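Local coordinates for sugar ABC transporter, periplasmic sugar-binding protein (PDB 4IRX) that binds myo-inositol between its two domains in the periplasm of Caulobacter crescentus, probably delivering it to an ABC transporter for uptake, at residues G116-A119 with M120-V124; P251-Q254 with I255-L259. One frame throughout, in Å; residues are numbered along the deposited sequence.

Interaction 1 of 2, residues G116-A119 with M120-V124; sequences GGRA and MADWV
Arg118 and Asp122, one helical turn apart, form a salt bridge through a single guanidinium nitrogen: NE of Arg118 sits 2.8 Å from OD1 of Asp122. The bond is fairly straight, 162° at the hydrogen. OD1 lies at the edge of the guanidinium, in its plane, and NE approaches the syn side of the carboxylate somewhat above that group's own plane. The two flat groups are turned 72° against each other, and OD2 of Asp122 stays 3.5 Å from NE of Arg118, so this is a one-point bridge and not a two-pronged one. Arg118 sends CG away from its amide nitrogen and then bends at chi2 (65°), which carries NE forward along the helix to the aspartate. The arginine side chain also touches Asp155 and Ala159 of helix 144-160.

The backbone bonds are ordinary i to i+4 ones. Met120 N donates to Gly116 O at 3.3 Å, Ala121 N to Gly117 O at 3.1 Å, Asp122 N to Arg118 O at 2.8 Å and Trp123 N to Ala119 O at 3.0 Å.

Met120, a selenomethionine, lays its first two methylenes against carbonyl oxygens of the preceding turn: its CG lies 3.4 Å from Gly116 O, and its CB is as close to Gly117 O. Beyond that the chain leads away to nonpolar packing on Ile226 and Phe228, while Trp123 packs on Lys224 and Ile226.

With Arg118 and Ala121 meeting helix 144-160 and Met120, Trp123 and Val124 facing strands 197-200 and 224-226, helix 113-127 flanks the parallel sheet of one lobe in the two-lobed periplasmic binding protein fold.

Interaction 2 of 2, residues P251-Q254 with I255-L259; sequences PGLQ and IRTAL
Thr257 grips the carbonyl of Leu253 twice. Its OG1 donates to Leu253 O at 2.7 Å and its backbone N donates to the same oxygen at 2.9 Å, the two donors arriving from opposite faces of the carbonyl plane. The hydroxyl can do this because OG1 stands anti to the carbonyl carbon, beside its own backbone N (chi1 -60°), which turns it back toward the preceding turn. The two side chains cross at a slant, Leu253 CD1 coming within 3.7 Å of Thr257 OG1.

The other three carbonyls of residues 251-254 each take the amide four residues on: Pro251 O accepts from Ile255 N, Gly252 O from Arg256 N at 2.9 Å, and Gln254 O from Ala258 N. This is the first turn of helix 251-268, which opens with Pro251 just after strand 246-248 and flanks the mixed seven-stranded sheet of one lobe of the periplasmic binding protein fold. Gln254 turns its amide back to the residues before the helix, where NE2 donates to Gln249 O; Gln249 lines the myo-inositol pocket, and the Gln254 side chain also touches Asp96 there.

Arg256 runs extended from CG to NE past Gly252, its CG 3.0 Å from Gly252 O. NH1 and NH2 are satisfied by acids of helix 21-37: NH2 bridges to Glu29, while NH1 meets both Asp32 and Glu33. Replacing Arg256 by alanine would probably leave these three carboxylates without this positive partner and lose the ionic tie between the two helices. Ile255 joins the same helices by nonpolar contact, packing on Met26 and Leu30, and its CG2 rests 3.4 Å from Gly252 O.

Both interactions are short runs of sheet-flanking helix, each a little over two turns, but they belong to different lobes: interaction 1 beside the four-stranded parallel sheet, interaction 2 beside the mixed seven-stranded one. Their centres are 24 Å apart and they do not touch. Met120, Ala121 and Val124 are buried, as are Pro251, Ile255, Ala258 and Leu259; Arg118, Asp122, Arg256 and Thr257 are partly exposed, and Leu253 is exposed. In interaction 1 the arginine finds its aspartate within the same helix; in interaction 2 it bridges to acids of another helix, and the local side-chain bond is a hydroxyl on a carbonyl. The ligand lies about 9 Å from the Met120 side chain and about 6 Å from that of Gln254.

Interaction 1 of 2, residues G116-A119 with M120-V124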
loop_
_atom_site.group_PDB
_atom_site.type_symbol
_atom_site.label_atom_id
_atom_site.label_comp_id
_atom_site.label_asym_id
_atom_site.label_seq_id
_atom_site.Cartn_x
_atom_site.Cartn_y
_atom_site.Cartn_z
ATOM N N GLY A 116 -3.822 2.767 -10.107
ATOM C CA GLY A 116 -4.607 3.173 -8.939
ATOM C C GLY A 116 -4.657 4.664 -8.697
ATOM O O GLY A 116 -5.735 5.217 -8.470
ATOM N N GLY A 117 -3.489 5.304 -8.772
ATOM C CA GLY A 117 -3.411 6.743 -8.634
ATOM C C GLY A 117 -4.161 7.441 -9.753
ATOM O O GLY A 117 -4.892 8.422 -9.529
ATOM N N ARG A 118 -4.020 6.912 -10.967
ATOM C CA ARG A 118 -4.709 7.495 -12.123
ATOM C C ARG A 118 -6.237 7.391 -11.980
ATOM O O ARG A 118 -6.958 8.314 -12.365
ATOM C CB ARG A 118 -4.215 6.842 -13.441
ATOM C CG ARG A 118 -4.895 7.357 -14.697
ATOM C CD ARG A 118 -4.547 8.791 -14.878
ATOM N NE ARG A 118 -5.195 9.441 -16.026
ATOM C CZ ARG A 118 -4.559 9.823 -17.135
ATOM N NH1 ARG A 118 -3.262 9.545 -17.303
ATOM N NH2 ARG A 118 -5.230 10.479 -18.089
ATOM N N ALA A 119 -6.735 6.293 -11.417
ATOM C CA ALA A 119 -8.179 6.158 -11.145
ATOM C C ALA A 119 -8.701 7.250 -10.219
ATOM O O ALA A 119 -9.790 7.792 -10.424
ATOM C CB ALA A 119 -8.484 4.794 -10.537
HETATM N N MSE A 120 -7.937 7.546 -9.177
HETATM C CA MSE A 120 -8.311 8.642 -8.256
HETATM C C MSE A 120 -8.391 9.972 -8.986
HETATM O O MSE A 120 -9.351 10.712 -8.831
HETATM C CB MSE A 120 -7.251 8.777 -7.155
HETATM C CG MSE A 120 -7.046 7.520 -6.315
HETATM SE SE MSE A 120 -5.627 7.775 -4.994
HETATM C CE MSE A 120 -6.708 8.430 -3.495
ATOM N N ALA A 121 -7.360 10.299 -9.760
ATOM C CA ALA A 121 -7.340 11.569 -10.482
ATOM C C ALA A 121 -8.433 11.623 -11.556
ATOM O O ALA A 121 -9.027 12.678 -11.776
ATOM C CB ALA A 121 -5.938 11.811 -11.128
ATOM N N ASP A 122 -8.680 10.499 -12.225
ATOM C CA ASP A 122 -9.707 10.443 -13.271
ATOM C C ASP A 122 -11.069 10.697 -12.648
ATOM O O ASP A 122 -11.912 11.368 -13.249
ATOM C CB ASP A 122 -9.688 9.115 -14.055
ATOM C CG ASP A 122 -8.538 9.019 -15.048
ATOM O OD1 ASP A 122 -7.867 10.031 -15.336
ATOM O OD2 ASP A 122 -8.292 7.884 -15.524
ATOM N N TRP A 123 -11.276 10.189 -11.440
ATOM C CA TRP A 123 -12.490 10.499 -10.701
ATOM C C TRP A 123 -12.649 12.001 -10.472
ATOM O O TRP A 123 -13.757 12.559 -10.620
ATOM C CB TRP A 123 -12.575 9.720 -9.362
ATOM C CG TRP A 123 -13.817 10.064 -8.584
ATOM C CD1 TRP A 123 -15.024 9.435 -8.616
ATOM C CD2 TRP A 123 -13.957 11.167 -7.687
ATOM N NE1 TRP A 123 -15.916 10.083 -7.781
ATOM C CE2 TRP A 123 -15.280 11.147 -7.194
ATOM C CE3 TRP A 123 -13.091 12.167 -7.247
ATOM C CZ2 TRP A 123 -15.756 12.103 -6.277
ATOM C CZ3 TRP A 123 -13.565 13.114 -6.330
ATOM C CH2 TRP A 123 -14.879 13.067 -5.861
ATOM N N VAL A 124 -11.563 12.663 -10.083
ATOM C CA VAL A 124 -11.608 14.108 -9.868
ATOM C C VAL A 124 -11.988 14.822 -11.175
ATOM O O VAL A 124 -12.854 15.694 -11.184
ATOM C CB VAL A 124 -10.256 14.665 -9.345
ATOM C CG1 VAL A 124 -10.325 16.183 -9.247
ATOM C CG2 VAL A 124 -9.914 14.013 -7.993
#

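Interaction 2 of 2, residues P251-Q254 with I255-L259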
loop_
_atom_site.group_PDB
_atom_site.type_symbol
_atom_site.label_atom_id
_atom_site.label_comp_id
_atom_site.label_asym_id
_atom_site.label_seq_id
_atom_site.Cartn_x
_atom_site.Cartn_y
_atom_site.Cartn_z
ATOM N N PRO A 251 -5.239 -7.057 -1.437
ATOM C CA PRO A 251 -4.047 -7.453 -0.687
ATOM C C PRO A 251 -4.052 -8.928 -0.318
ATOM O O PRO A 251 -2.962 -9.495 -0.274
ATOM C CB PRO A 251 -4.096 -6.557 0.559
ATOM C CG PRO A 251 -5.542 -6.142 0.683
ATOM C CD PRO A 251 -6.031 -6.031 -0.737
ATOM N N GLY A 252 -5.206 -9.539 -0.082
ATOM C CA GLY A 252 -5.237 -10.964 0.204
ATOM C C GLY A 252 -4.670 -11.729 -0.980
ATOM O O GLY A 252 -3.814 -12.599 -0.839
ATOM N N LEU A 253 -5.135 -11.392 -2.170
ATOM C CA LEU A 253 -4.643 -12.058 -3.370
ATOM C C LEU A 253 -3.140 -11.797 -3.604
ATOM O O LEU A 253 -2.413 -12.701 -4.029
ATOM C CB LEU A 253 -5.480 -11.633 -4.580
ATOM C CG LEU A 253 -5.191 -12.412 -5.852
ATOM C CD1 LEU A 253 -5.299 -13.888 -5.558
ATOM C CD2 LEU A 253 -6.166 -11.990 -6.956
ATOM N N GLN A 254 -2.667 -10.585 -3.322
ATOM C CA GLN A 254 -1.224 -10.323 -3.447
ATOM C C GLN A 254 -0.401 -11.275 -2.608
ATOM O O GLN A 254 0.518 -11.920 -3.112
ATOM C CB GLN A 254 -0.888 -8.888 -3.010
ATOM C CG GLN A 254 -1.463 -7.792 -3.919
ATOM C CD GLN A 254 -1.059 -6.403 -3.463
ATOM O OE1 GLN A 254 0.107 -6.149 -3.113
ATOM N NE2 GLN A 254 -2.042 -5.491 -3.406
ATOM N N ILE A 255 -0.731 -11.358 -1.325
ATOM C CA ILE A 255 0.091 -12.138 -0.411
ATOM C C ILE A 255 -0.059 -13.616 -0.661
ATOM O O ILE A 255 0.921 -14.337 -0.626
ATOM C CB ILE A 255 -0.105 -11.715 1.070
ATOM C CG1 ILE A 255 0.973 -12.303 1.974
ATOM C CG2 ILE A 255 -1.445 -12.153 1.571
ATOM C CD1 ILE A 255 2.399 -11.894 1.611
ATOM N N ARG A 256 -1.273 -14.054 -1.006
ATOM C CA ARG A 256 -1.497 -15.460 -1.311
ATOM C C ARG A 256 -0.729 -15.866 -2.561
ATOM O O ARG A 256 -0.152 -16.942 -2.592
ATOM C CB ARG A 256 -2.983 -15.756 -1.449
ATOM C CG ARG A 256 -3.784 -15.537 -0.152
ATOM C CD ARG A 256 -5.241 -15.752 -0.410
ATOM N NE ARG A 256 -6.077 -15.436 0.756
ATOM C CZ ARG A 256 -6.404 -16.326 1.680
ATOM N NH1 ARG A 256 -5.956 -17.585 1.601
ATOM N NH2 ARG A 256 -7.177 -15.958 2.697
ATOM N N THR A 257 -0.686 -14.975 -3.554
ATOM C CA THR A 257 0.033 -15.270 -4.786
ATOM C C THR A 257 1.525 -15.359 -4.539
ATOM O O THR A 257 2.188 -16.271 -5.062
ATOM C CB THR A 257 -0.286 -14.228 -5.860
ATOM O OG1 THR A 257 -1.697 -14.243 -6.141
ATOM C CG2 THR A 257 0.501 -14.472 -7.120
ATOM N N ALA A 258 2.065 -14.437 -3.746
ATOM C CA ALA A 258 3.491 -14.536 -3.413
ATOM C C ALA A 258 3.828 -15.843 -2.688
ATOM O O ALA A 258 4.835 -16.484 -3.000
ATOM C CB ALA A 258 3.939 -13.326 -2.583
ATOM N N LEU A 259 2.996 -16.234 -1.727
ATOM C CA LEU A 259 3.252 -17.462 -0.995
ATOM C C LEU A 259 3.105 -18.698 -1.872
ATOM O O LEU A 259 3.883 -19.634 -1.739
ATOM C CB LEU A 259 2.355 -17.555 0.242
ATOM C CG LEU A 259 2.760 -18.665 1.194
ATOM C CD1 LEU A 259 4.157 -18.367 1.753
ATOM C CD2 LEU A 259 1.709 -18.765 2.307
#